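DUF3218 domain-containing protein (Pseudomonas aeruginosa, PDB 2IGS) is of unknown function but belongs to a family grouped with the lysozyme-like superfamily, and folds into a mainly helical bundle with a small antiparallel sheet. Local coordinates at residues F[6-9]-F[15-18]; F[18-23]-F[202-207]; F[107-110]-F[116-119]; F[154-159]-F[175-180]. One frame throughout, in Å; residues are numbered along the deposited sequence. Where two conformers were deposited one is given.

Contact 1 (F[6-9]-F[15-18]); sequences INIY and SLAN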
loop_
_atom_site.group_PDB
_atom_site.type_symbol
_atom_site.label_atom_id
_atom_site.label_comp_id
_atom_site.label_asym_id
_atom_site.label_seq_id
_atom_site.Cartn_x
_atom_site.Cartn_y
_atom_site.Cartn_z
ATOM N N ILE F 6 -17.953 14.554 48.924
ATOM C CA ILE F 6 -17.795 13.436 48.027
ATOM C C ILE F 6 -18.545 12.268 48.629
ATOM O O ILE F 6 -18.909 12.283 49.807
ATOM C CB ILE F 6 -16.295 13.060 47.860
ATOM C CG1 ILE F 6 -15.646 12.729 49.217
ATOM C CG2 ILE F 6 -15.549 14.187 47.148
ATOM C CD1 ILE F 6 -14.337 11.993 49.131
ATOM N N ASN F 7 -18.767 11.241 47.823
ATOM C CA ASN F 7 -19.291 9.980 48.329
ATOM C C ASN F 7 -18.689 8.824 47.539
ATOM O O ASN F 7 -18.204 9.025 46.427
ATOM C CB ASN F 7 -20.817 9.984 48.270
ATOM C CG ASN F 7 -21.355 9.964 46.851
ATOM O OD1 ASN F 7 -21.323 8.951 46.198
ATOM N ND2 ASN F 7 -21.906 11.076 46.404
ATOM N N ILE F 8 -18.760 7.623 48.109
ATOM C CA ILE F 8 -18.143 6.443 47.548
ATOM C C ILE F 8 -18.694 5.990 46.190
ATOM O O ILE F 8 -17.968 5.389 45.425
ATOM C CB ILE F 8 -18.144 5.250 48.558
ATOM C CG1 ILE F 8 -17.051 4.236 48.147
ATOM C CG2 ILE F 8 -19.570 4.661 48.715
ATOM C CD1 ILE F 8 -16.793 3.072 49.105
ATOM N N TYR F 9 -19.959 6.274 45.886
ATOM C CA TYR F 9 -20.523 5.867 44.582
ATOM C C TYR F 9 -19.975 6.714 43.424
ATOM O O TYR F 9 -19.676 6.179 42.362
ATOM C CB TYR F 9 -22.046 5.965 44.546
ATOM C CG TYR F 9 -22.796 5.187 45.589
ATOM C CD1 TYR F 9 -23.121 3.847 45.381
ATOM C CD2 TYR F 9 -23.210 5.799 46.779
ATOM C CE1 TYR F 9 -23.831 3.122 46.337
ATOM C CE2 TYR F 9 -23.927 5.087 47.744
ATOM C CZ TYR F 9 -24.221 3.738 47.508
ATOM O OH TYR F 9 -24.927 3.014 48.426
ATOM N N SER F 15 -12.815 8.601 48.045
ATOM C CA SER F 15 -13.337 7.961 49.255
ATOM C C SER F 15 -12.414 6.883 49.787
ATOM O O SER F 15 -11.999 6.942 50.938
ATOM C CB SER F 15 -14.726 7.365 49.006
ATOM O OG SER F 15 -15.660 8.375 48.664
ATOM N N LEU F 16 -12.076 5.900 48.957
ATOM C CA LEU F 16 -11.235 4.793 49.438
ATOM C C LEU F 16 -9.807 5.247 49.729
ATOM O O LEU F 16 -9.209 4.819 50.722
ATOM C CB LEU F 16 -11.261 3.618 48.462
ATOM C CG LEU F 16 -12.631 2.971 48.209
ATOM C CD1 LEU F 16 -12.647 2.169 46.921
ATOM C CD2 LEU F 16 -13.061 2.123 49.394
ATOM N N ALA F 17 -9.271 6.126 48.879
ATOM C CA ALA F 17 -8.002 6.799 49.159
ATOM C C ALA F 17 -7.961 7.415 50.559
ATOM O O ALA F 17 -6.947 7.324 51.248
ATOM C CB ALA F 17 -7.721 7.866 48.118
ATOM N N ASN F 18 -9.062 8.045 50.967
ATOM C CA ASN F 18 -9.145 8.716 52.267
ATOM C C ASN F 18 -8.961 7.757 53.428
ATOM O O ASN F 18 -8.259 8.069 54.384
ATOM C CB ASN F 18 -10.461 9.494 52.399
ATOM C CG ASN F 18 -10.393 10.854 51.740
ATOM O OD1 ASN F 18 -9.351 11.239 51.201
ATOM N ND2 ASN F 18 -11.494 11.600 51.789
#

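Contact 2 (F[18-23]-F[202-207]); sequences NIYKGF and RYTTAV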
loop_
_atom_site.group_PDB
_atom_site.type_symbol
_atom_site.label_atom_id
_atom_site.label_comp_id
_atom_site.label_asym_id
_atom_site.label_seq_id
_atom_site.Cartn_x
_atom_site.Cartn_y
_atom_site.Cartn_z
ATOM N N ASN F 18 -9.062 8.045 50.967
ATOM C CA ASN F 18 -9.145 8.716 52.267
ATOM C C ASN F 18 -8.961 7.757 53.428
ATOM O O ASN F 18 -8.259 8.069 54.384
ATOM C CB ASN F 18 -10.461 9.494 52.399
ATOM C CG ASN F 18 -10.393 10.854 51.740
ATOM O OD1 ASN F 18 -9.351 11.239 51.201
ATOM N ND2 ASN F 18 -11.494 11.600 51.789
ATOM N N ILE F 19 -9.609 6.604 53.332
ATOM C CA ILE F 19 -9.448 5.498 54.283
ATOM C C ILE F 19 -8.029 4.914 54.260
ATOM O O ILE F 19 -7.441 4.659 55.314
ATOM C CB ILE F 19 -10.452 4.370 53.978
ATOM C CG1 ILE F 19 -11.878 4.847 54.273
ATOM C CG2 ILE F 19 -10.126 3.133 54.785
ATOM C CD1 ILE F 19 -12.956 3.944 53.708
ATOM N N TYR F 20 -7.482 4.705 53.062
ATOM C CA TYR F 20 -6.143 4.167 52.936
ATOM C C TYR F 20 -5.025 5.152 53.344
ATOM O O TYR F 20 -3.981 4.729 53.879
ATOM C CB TYR F 20 -5.945 3.569 51.540
ATOM C CG TYR F 20 -6.529 2.164 51.444
ATOM C CD1 TYR F 20 -7.906 1.959 51.271
ATOM C CD2 TYR F 20 -5.709 1.051 51.571
ATOM C CE1 TYR F 20 -8.442 0.669 51.217
ATOM C CE2 TYR F 20 -6.225 -0.229 51.508
ATOM C CZ TYR F 20 -7.589 -0.419 51.341
ATOM O OH TYR F 20 -8.072 -1.700 51.264
ATOM N N LYS F 21 -5.248 6.451 53.136
ATOM C CA LYS F 21 -4.358 7.463 53.716
ATOM C C LYS F 21 -4.239 7.250 55.254
ATOM O O LYS F 21 -3.156 7.355 55.834
ATOM C CB LYS F 21 -4.850 8.875 53.348
ATOM C CG LYS F 21 -3.792 9.966 53.470
ATOM C CD LYS F 21 -4.250 11.320 52.886
ATOM C CE LYS F 21 -3.386 12.452 53.454
ATOM N NZ LYS F 21 -3.389 13.720 52.643
ATOM N N GLY F 22 -5.357 6.887 55.877
ATOM C CA GLY F 22 -5.431 6.631 57.305
ATOM C C GLY F 22 -4.721 5.370 57.763
ATOM O O GLY F 22 -4.033 5.398 58.792
ATOM N N PHE F 23 -4.896 4.269 57.022
ATOM C CA PHE F 23 -4.156 3.036 57.297
ATOM C C PHE F 23 -2.650 3.278 57.153
ATOM O O PHE F 23 -1.885 2.854 57.999
ATOM C CB PHE F 23 -4.586 1.878 56.390
ATOM C CG PHE F 23 -5.993 1.379 56.625
ATOM C CD1 PHE F 23 -6.536 1.319 57.903
ATOM C CD2 PHE F 23 -6.751 0.912 55.560
ATOM C CE1 PHE F 23 -7.823 0.831 58.116
ATOM C CE2 PHE F 23 -8.052 0.411 55.757
ATOM C CZ PHE F 23 -8.578 0.373 57.041
ATOM N N ARG F 202 -11.212 -8.301 45.067
ATOM C CA ARG F 202 -12.023 -7.146 45.436
ATOM C C ARG F 202 -11.799 -6.038 44.435
ATOM O O ARG F 202 -10.859 -6.099 43.661
ATOM C CB ARG F 202 -11.759 -6.700 46.884
ATOM C CG ARG F 202 -12.433 -7.621 47.930
ATOM C CD ARG F 202 -11.632 -7.665 49.209
ATOM N NE ARG F 202 -10.796 -6.475 49.302
ATOM C CZ ARG F 202 -9.488 -6.471 49.542
ATOM N NH1 ARG F 202 -8.826 -7.606 49.769
ATOM N NH2 ARG F 202 -8.854 -5.306 49.578
ATOM N N TYR F 203 -12.698 -5.046 44.439
ATOM C CA TYR F 203 -12.677 -3.935 43.501
ATOM C C TYR F 203 -11.284 -3.330 43.466
ATOM O O TYR F 203 -10.691 -3.151 42.408
ATOM C CB TYR F 203 -13.719 -2.903 43.975
ATOM C CG TYR F 203 -13.785 -1.583 43.236
ATOM C CD1 TYR F 203 -12.828 -0.585 43.446
ATOM C CD2 TYR F 203 -14.846 -1.300 42.394
ATOM C CE1 TYR F 203 -12.928 0.664 42.781
ATOM C CE2 TYR F 203 -14.958 -0.070 41.749
ATOM C CZ TYR F 203 -14.000 0.898 41.936
ATOM O OH TYR F 203 -14.121 2.106 41.283
ATOM N N THR F 204 -10.772 -3.060 44.657
ATOM C CA THR F 204 -9.498 -2.418 44.900
ATOM C C THR F 204 -8.274 -3.257 44.442
ATOM O O THR F 204 -7.325 -2.727 43.840
ATOM C CB THR F 204 -9.504 -2.072 46.397
ATOM O OG1 THR F 204 -9.172 -0.704 46.627
ATOM C CG2 THR F 204 -8.737 -3.019 47.261
ATOM N N THR F 205 -8.313 -4.566 44.694
ATOM C CA THR F 205 -7.210 -5.479 44.338
ATOM C C THR F 205 -7.274 -5.959 42.876
ATOM O O THR F 205 -6.240 -6.287 42.279
ATOM C CB THR F 205 -7.173 -6.718 45.237
ATOM O OG1 THR F 205 -8.488 -7.276 45.293
ATOM C CG2 THR F 205 -6.669 -6.386 46.670
ATOM N N ALA F 206 -8.484 -6.040 42.326
ATOM C CA ALA F 206 -8.700 -6.217 40.869
ATOM C C ALA F 206 -8.088 -5.058 40.077
ATOM O O ALA F 206 -7.510 -5.275 39.019
ATOM C CB ALA F 206 -10.163 -6.326 40.558
ATOM N N VAL F 207 -8.228 -3.825 40.573
ATOM C CA VAL F 207 -7.626 -2.687 39.878
ATOM C C VAL F 207 -6.090 -2.746 39.987
ATOM O O VAL F 207 -5.401 -2.405 39.036
ATOM C CB VAL F 207 -8.170 -1.316 40.362
ATOM C CG1 VAL F 207 -7.321 -0.183 39.794
ATOM C CG2 VAL F 207 -9.668 -1.123 40.021
#

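Contact 3 (F[107-110]-F[116-119]); sequences DRIK and GYLD. With SO4 (sulfate ion), chain U.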
loop_
_atom_site.group_PDB
_atom_site.type_symbol
_atom_site.label_atom_id
_atom_site.label_comp_id
_atom_site.label_asym_id
_atom_site.label_seq_id
_atom_site.Cartn_x
_atom_site.Cartn_y
_atom_site.Cartn_z
ATOM N N ASP F 107 1.737 5.058 36.482
ATOM C CA ASP F 107 2.590 6.031 35.803
ATOM C C ASP F 107 3.257 5.443 34.551
ATOM O O ASP F 107 3.433 6.147 33.555
ATOM C CB ASP F 107 3.584 6.679 36.777
ATOM C CG ASP F 107 2.890 7.593 37.792
ATOM O OD1 ASP F 107 1.751 8.059 37.518
ATOM O OD2 ASP F 107 3.471 7.842 38.866
ATOM N N ARG F 108 3.628 4.164 34.616
ATOM C CA ARG F 108 4.094 3.414 33.444
ATOM C C ARG F 108 3.048 3.427 32.333
ATOM O O ARG F 108 3.363 3.740 31.188
ATOM C CB ARG F 108 4.454 1.966 33.812
ATOM C CG ARG F 108 5.946 1.606 33.692
ATOM C CD ARG F 108 6.220 0.157 34.146
ATOM N NE ARG F 108 6.877 -0.666 33.119
ATOM C CZ ARG F 108 6.958 -2.000 33.144
ATOM N NH1 ARG F 108 7.563 -2.646 32.160
ATOM N NH2 ARG F 108 6.432 -2.700 34.142
ATOM N N ILE F 109 1.805 3.110 32.683
ATOM C CA ILE F 109 0.705 3.054 31.703
ATOM C C ILE F 109 0.444 4.430 31.052
ATOM O O ILE F 109 0.281 4.529 29.839
ATOM C CB ILE F 109 -0.569 2.466 32.360
ATOM C CG1 ILE F 109 -0.405 0.959 32.543
ATOM C CG2 ILE F 109 -1.810 2.784 31.558
ATOM C CD1 ILE F 109 -1.440 0.315 33.471
ATOM N N LYS F 110 0.468 5.483 31.862
ATOM C CA LYS F 110 0.251 6.842 31.388
ATOM C C LYS F 110 1.406 7.362 30.528
ATOM O O LYS F 110 1.173 8.099 29.575
ATOM C CB LYS F 110 -0.006 7.786 32.562
ATOM C CG LYS F 110 -1.331 7.528 33.281
ATOM C CD LYS F 110 -1.391 8.295 34.598
ATOM C CE LYS F 110 -1.635 9.787 34.387
ATOM N NZ LYS F 110 -1.653 10.526 35.681
ATOM N N GLY F 116 -5.237 9.059 27.085
ATOM C CA GLY F 116 -6.318 8.210 26.573
ATOM C C GLY F 116 -6.133 6.736 26.887
ATOM O O GLY F 116 -6.801 5.867 26.294
ATOM N N TYR F 117 -5.227 6.471 27.830
ATOM C CA TYR F 117 -4.854 5.121 28.258
ATOM C C TYR F 117 -6.039 4.199 28.555
ATOM O O TYR F 117 -5.951 2.974 28.397
ATOM C CB TYR F 117 -3.911 5.188 29.463
ATOM C CG TYR F 117 -4.532 5.559 30.807
ATOM C CD1 TYR F 117 -4.475 6.863 31.285
ATOM C CD2 TYR F 117 -5.114 4.589 31.620
ATOM C CE1 TYR F 117 -5.016 7.198 32.534
ATOM C CE2 TYR F 117 -5.659 4.904 32.867
ATOM C CZ TYR F 117 -5.603 6.207 33.319
ATOM O OH TYR F 117 -6.140 6.524 34.549
ATOM N N LEU F 118 -7.147 4.794 28.974
ATOM C CA LEU F 118 -8.321 4.030 29.383
ATOM C C LEU F 118 -8.831 3.146 28.264
ATOM O O LEU F 118 -9.564 2.172 28.512
ATOM C CB LEU F 118 -9.456 4.973 29.808
ATOM C CG LEU F 118 -9.654 5.450 31.249
ATOM C CD1 LEU F 118 -11.031 6.106 31.314
ATOM C CD2 LEU F 118 -9.531 4.329 32.337
ATOM N N ASP F 119 -8.494 3.512 27.023
ATOM C CA ASP F 119 -8.993 2.766 25.872
ATOM C C ASP F 119 -8.424 1.359 25.845
ATOM O O ASP F 119 -9.044 0.451 25.276
ATOM C CB ASP F 119 -8.738 3.505 24.548
ATOM C CG ASP F 119 -9.972 4.257 24.058
ATOM O OD1 ASP F 119 -10.964 4.319 24.799
ATOM O OD2 ASP F 119 -9.978 4.779 22.935
HETATM S S SO4 U . 7.891 0.524 29.839
HETATM O O1 SO4 U . 9.191 1.194 29.857
HETATM O O2 SO4 U . 6.937 1.341 30.590
HETATM O O3 SO4 U . 7.449 0.368 28.446
HETATM O O4 SO4 U . 8.028 -0.794 30.464
#

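Contact 4 (F[154-159]-F[175-180]); sequences VNLRTL and ALVGPG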
loop_
_atom_site.group_PDB
_atom_site.type_symbol
_atom_site.label_atom_id
_atom_site.label_comp_id
_atom_site.label_asym_id
_atom_site.label_seq_id
_atom_site.Cartn_x
_atom_site.Cartn_y
_atom_site.Cartn_z
ATOM N N VAL F 154 -7.371 -8.558 31.813
ATOM C CA VAL F 154 -6.272 -9.419 32.337
ATOM C C VAL F 154 -6.418 -10.882 31.877
ATOM O O VAL F 154 -7.064 -11.709 32.516
ATOM C CB VAL F 154 -6.055 -9.327 33.887
ATOM C CG1 VAL F 154 -4.743 -10.043 34.302
ATOM C CG2 VAL F 154 -6.029 -7.903 34.332
ATOM N N ASN F 155 -5.761 -11.189 30.774
ATOM C CA ASN F 155 -5.841 -12.487 30.143
ATOM C C ASN F 155 -4.794 -13.431 30.711
ATOM O O ASN F 155 -3.631 -13.455 30.274
ATOM C CB ASN F 155 -5.668 -12.326 28.628
ATOM C CG ASN F 155 -6.205 -13.530 27.844
ATOM O OD1 ASN F 155 -6.087 -14.685 28.275
ATOM N ND2 ASN F 155 -6.798 -13.259 26.693
ATOM N N LEU F 156 -5.219 -14.225 31.684
ATOM C CA LEU F 156 -4.306 -15.075 32.414
ATOM C C LEU F 156 -3.842 -16.275 31.569
ATOM O O LEU F 156 -2.717 -16.732 31.727
ATOM C CB LEU F 156 -4.945 -15.515 33.749
ATOM C CG LEU F 156 -5.247 -14.464 34.824
ATOM C CD1 LEU F 156 -5.843 -15.148 36.057
ATOM C CD2 LEU F 156 -4.007 -13.681 35.211
ATOM N N ARG F 157 -4.717 -16.752 30.685
ATOM C CA ARG F 157 -4.477 -17.891 29.795
ATOM C C ARG F 157 -3.308 -17.629 28.868
ATOM O O ARG F 157 -2.515 -18.506 28.537
ATOM C CB ARG F 157 -5.716 -18.142 28.934
ATOM C CG ARG F 157 -5.539 -19.169 27.807
ATOM C CD ARG F 157 -5.364 -20.570 28.362
ATOM N NE ARG F 157 -5.153 -21.564 27.314
ATOM C CZ ARG F 157 -3.970 -21.830 26.766
ATOM N NH1 ARG F 157 -2.885 -21.168 27.161
ATOM N NH2 ARG F 157 -3.864 -22.745 25.811
ATOM N N THR F 158 -3.218 -16.374 28.483
ATOM C CA THR F 158 -2.337 -15.946 27.460
ATOM C C THR F 158 -1.049 -15.355 28.059
ATOM O O THR F 158 -0.030 -15.231 27.378
ATOM C CB THR F 158 -3.159 -14.974 26.613
ATOM O OG1 THR F 158 -3.392 -15.559 25.326
ATOM C CG2 THR F 158 -2.569 -13.599 26.532
ATOM N N LEU F 159 -1.115 -15.002 29.337
ATOM C CA LEU F 159 -0.009 -14.382 30.042
ATOM C C LEU F 159 1.186 -15.325 30.174
ATOM O O LEU F 159 1.051 -16.505 30.513
ATOM C CB LEU F 159 -0.491 -13.901 31.412
ATOM C CG LEU F 159 0.464 -13.337 32.440
ATOM C CD1 LEU F 159 1.246 -12.205 31.840
ATOM C CD2 LEU F 159 -0.373 -12.870 33.585
ATOM N N ALA F 175 -0.024 -14.502 44.716
ATOM C CA ALA F 175 -0.339 -15.854 45.185
ATOM C C ALA F 175 -1.726 -16.350 44.749
ATOM O O ALA F 175 -1.928 -17.553 44.509
ATOM C CB ALA F 175 -0.203 -15.932 46.713
ATOM N N LEU F 176 -2.673 -15.422 44.671
ATOM C CA LEU F 176 -4.057 -15.708 44.283
ATOM C C LEU F 176 -4.206 -16.003 42.799
ATOM O O LEU F 176 -4.979 -16.862 42.397
ATOM C CB LEU F 176 -4.942 -14.504 44.639
ATOM C CG LEU F 176 -6.426 -14.516 44.262
ATOM C CD1 LEU F 176 -7.262 -15.387 45.204
ATOM C CD2 LEU F 176 -6.920 -13.101 44.256
ATOM N N VAL F 177 -3.455 -15.275 41.982
ATOM C CA VAL F 177 -3.702 -15.233 40.548
ATOM C C VAL F 177 -2.708 -16.086 39.758
ATOM O O VAL F 177 -3.017 -16.545 38.650
ATOM C CB VAL F 177 -3.723 -13.759 40.084
ATOM C CG1 VAL F 177 -3.630 -13.652 38.616
ATOM C CG2 VAL F 177 -4.993 -13.104 40.576
ATOM N N GLY F 178 -1.535 -16.318 40.354
ATOM C CA GLY F 178 -0.463 -17.107 39.754
ATOM C C GLY F 178 -0.862 -18.477 39.246
ATOM O O GLY F 178 -0.406 -18.880 38.179
ATOM N N PRO F 179 -1.693 -19.219 40.017
ATOM C CA PRO F 179 -2.173 -20.540 39.584
ATOM C C PRO F 179 -2.990 -20.574 38.279
ATOM O O PRO F 179 -3.057 -21.619 37.607
ATOM C CB PRO F 179 -3.025 -21.014 40.786
ATOM C CG PRO F 179 -2.458 -20.283 41.941
ATOM C CD PRO F 179 -2.170 -18.908 41.379
ATOM N N GLY F 180 -3.602 -19.456 37.924
ATOM C CA GLY F 180 -4.342 -19.350 36.655
ATOM C C GLY F 180 -3.492 -19.034 35.432
ATOM O O GLY F 180 -3.957 -19.184 34.313
#

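Contact 1 (F[6-9]-F[15-18])
This is a surface contact in which I6 and I8, in the N-terminal loop, lie against S15, L16 and N18 on the first turns of helix 12-27. S15 is in the middle. Its CB faces the loop and packs against I8, with CB 4.0 Å from I8 CG1. Its OG comes 3.2 Å from I8 N, but the angle is poor and no hydrogen bond forms between them. The hydroxyl bonds instead to N11 O, one helical turn back. This is the familiar serine-to-carbonyl bond within a helix, made here to the residue just before helix 12-27. With OG at chi1 -62°, beside the backbone N, the hydroxyl lies over the N7-I8 peptide and still reaches that carbonyl. Segment 6-9 runs across the start of helix 12-27, the first helix of the bundle, rather than along it. I8 sends an extended chain toward L16, CG1 anti to the backbone N (chi1 -159°). Its CD1 meets L16 CD2 at 3.9 Å, a methyl-to-methyl contact. L69 of helix 63-82 also touches I8, while W42 of helix 35-48 and E72 of helix 63-82 pack on L16. I6 CD1 touches both the S15 backbone and the amide of N18, with CD1 3.9 Å from N18 ND2. N7 turns away from the helix, and its ND2 bonds to Q10 OE1.

Contact 2 (F[18-23]-F[202-207])
Y20 of helix 12-27 reaches across to R202 and T204 at the start of helix 203-216. The backbones stand far apart, with Y20 CA 10.9 Å from T204 CA, and the tyrosine spans most of the gap. Its CG lies anti to its carbonyl carbon, which sends the ring out toward the other helix. The Y20 hydroxyl ends 4.1 Å from R202 NH2 and 4.3 Å from T204 CG2. No hydrogen bond joins the two segments. The Y20 ring and the R202 guanidinium lie almost parallel, 5° apart in plane, but they are displaced and do not stack. R202 gets there on a chain bent at chi2 and chi3. Its chi3 is only 23°, so the chain curls and brings NH2 back toward the tyrosine. Within helix 12-27, F23 CD2 lies over the centre of one face of the Y20 ring. W42 meets the same ring edge-to-face, which probably limits its rotation. R202 is the N-cap of helix 203-216. Its backbone N gives a bond of 2.9 Å to T205 OG1, at an N-H...O angle of 152°. E72 of helix 63-82 accepts a bond from T204 N and makes a long, weak ion pair with R202 NE. The bond from R202 N to the T205 side chain is one half of a capping box, at the N-terminus of a helix buried in a helical bundle.

Contact 3 (F[107-110]-F[116-119])
The contact belongs to the turn after helix 87-113, where I109 and K110, near the helix end, meet Y117 of the 3-10 turn 117-119. Y117 fills most of the gap between the segments. Its CG sits between its own backbone N and carbonyl carbon (chi1 74°), and this turns the ring toward the helix. I109 takes the CD2 half of the ring, with CG2 3.8 Å from Y117 CD2 and as near to CB, and the two side chains cross at about a right angle. K110 takes the other half, its aliphatic CG 3.8 Å from Y117 CE1. Both approaches are oblique to the ring. The polar ends of K110 and Y117 share one partner, E40 of helix 35-48: K110 NZ forms a salt bridge with OE1, and Y117 OH a hydrogen bond with OE2. Behind I109 lie L211 and F214 of helix 203-216. On the far side of the helix R108, in one of its two conformers, holds a sulfate ion by its guanidinium edge. R108 NE and NH1 converge on sulfate O4, at 2.9 Å and 2.6 Å. The ion probably comes from the crystallisation liquor. At the other end D119 OD2 bonds to the backbone N of A138 of the second subunit. The turn 117-119 is closed by D119 N bonding to G116 O at 3.0 Å, an i to i+3 link of the kind that defines a 3-10 helix.

Contact 4 (F[154-159]-F[175-180])
L156, just past strand 154-155, packs into V177 and G180, where helix 171-177 runs into the 3-10 turn 178-180. The tight part is a methyl contact. V177 CG1 meets both methyls of L156, at 3.4 Å from CD2 and 3.7 Å from CD1. The shorter distance is closer than a usual carbon-carbon contact, so the fit is snug. The two side chains cross at about a right angle. V177 brings CG1 forward by setting it anti to its backbone N (chi1 166°). On the flank L156 CB rests 3.8 Å from G180 O, so the leucine also touches bare backbone. G180 N bonds to V177 O at 3.1 Å, which closes the turn. L148 and V150 of the neighbouring strand and I197 of helix 190-200 pack on L156 as well. The looser side is at R157 and T158. R157 is partly exposed, turns away from the helix and forms a salt bridge with E145. A bound acetic acid molecule, probably from the crystallisation liquor, lies about 4 Å from its side chain. T158 is exposed. A subunit interface lies here too: N155 ND2 bonds to S139 OG of the third subunit, and T158 packs on A138 of the third subunit. The contact joins the turn after the edge strand of a small antiparallel sheet to V177 of helix 171-177 and the 3-10 segment after it, a case of alpha/beta packing.

Overall arrangement
Contacts 1 and 2 share N18 and both use helix 12-27, with centres about 10 Å apart on the same side of the chain's centre. Contact 2 joins the first long helix to the last, so contacts 3 and 4 fall inside the chain loop it closes. Their nearest atoms come within about 7 Å and 6 Å of it, without touching. Contacts 3 and 4 follow each other in sequence, with centres about 21 Å apart. Contact 4 lies on the far side of the chain's centre from contact 1, about 29 Å between centres. The function is unknown, so neither the sulfate at contact 3 nor the acetic acid at contact 4 can be tied to an active site.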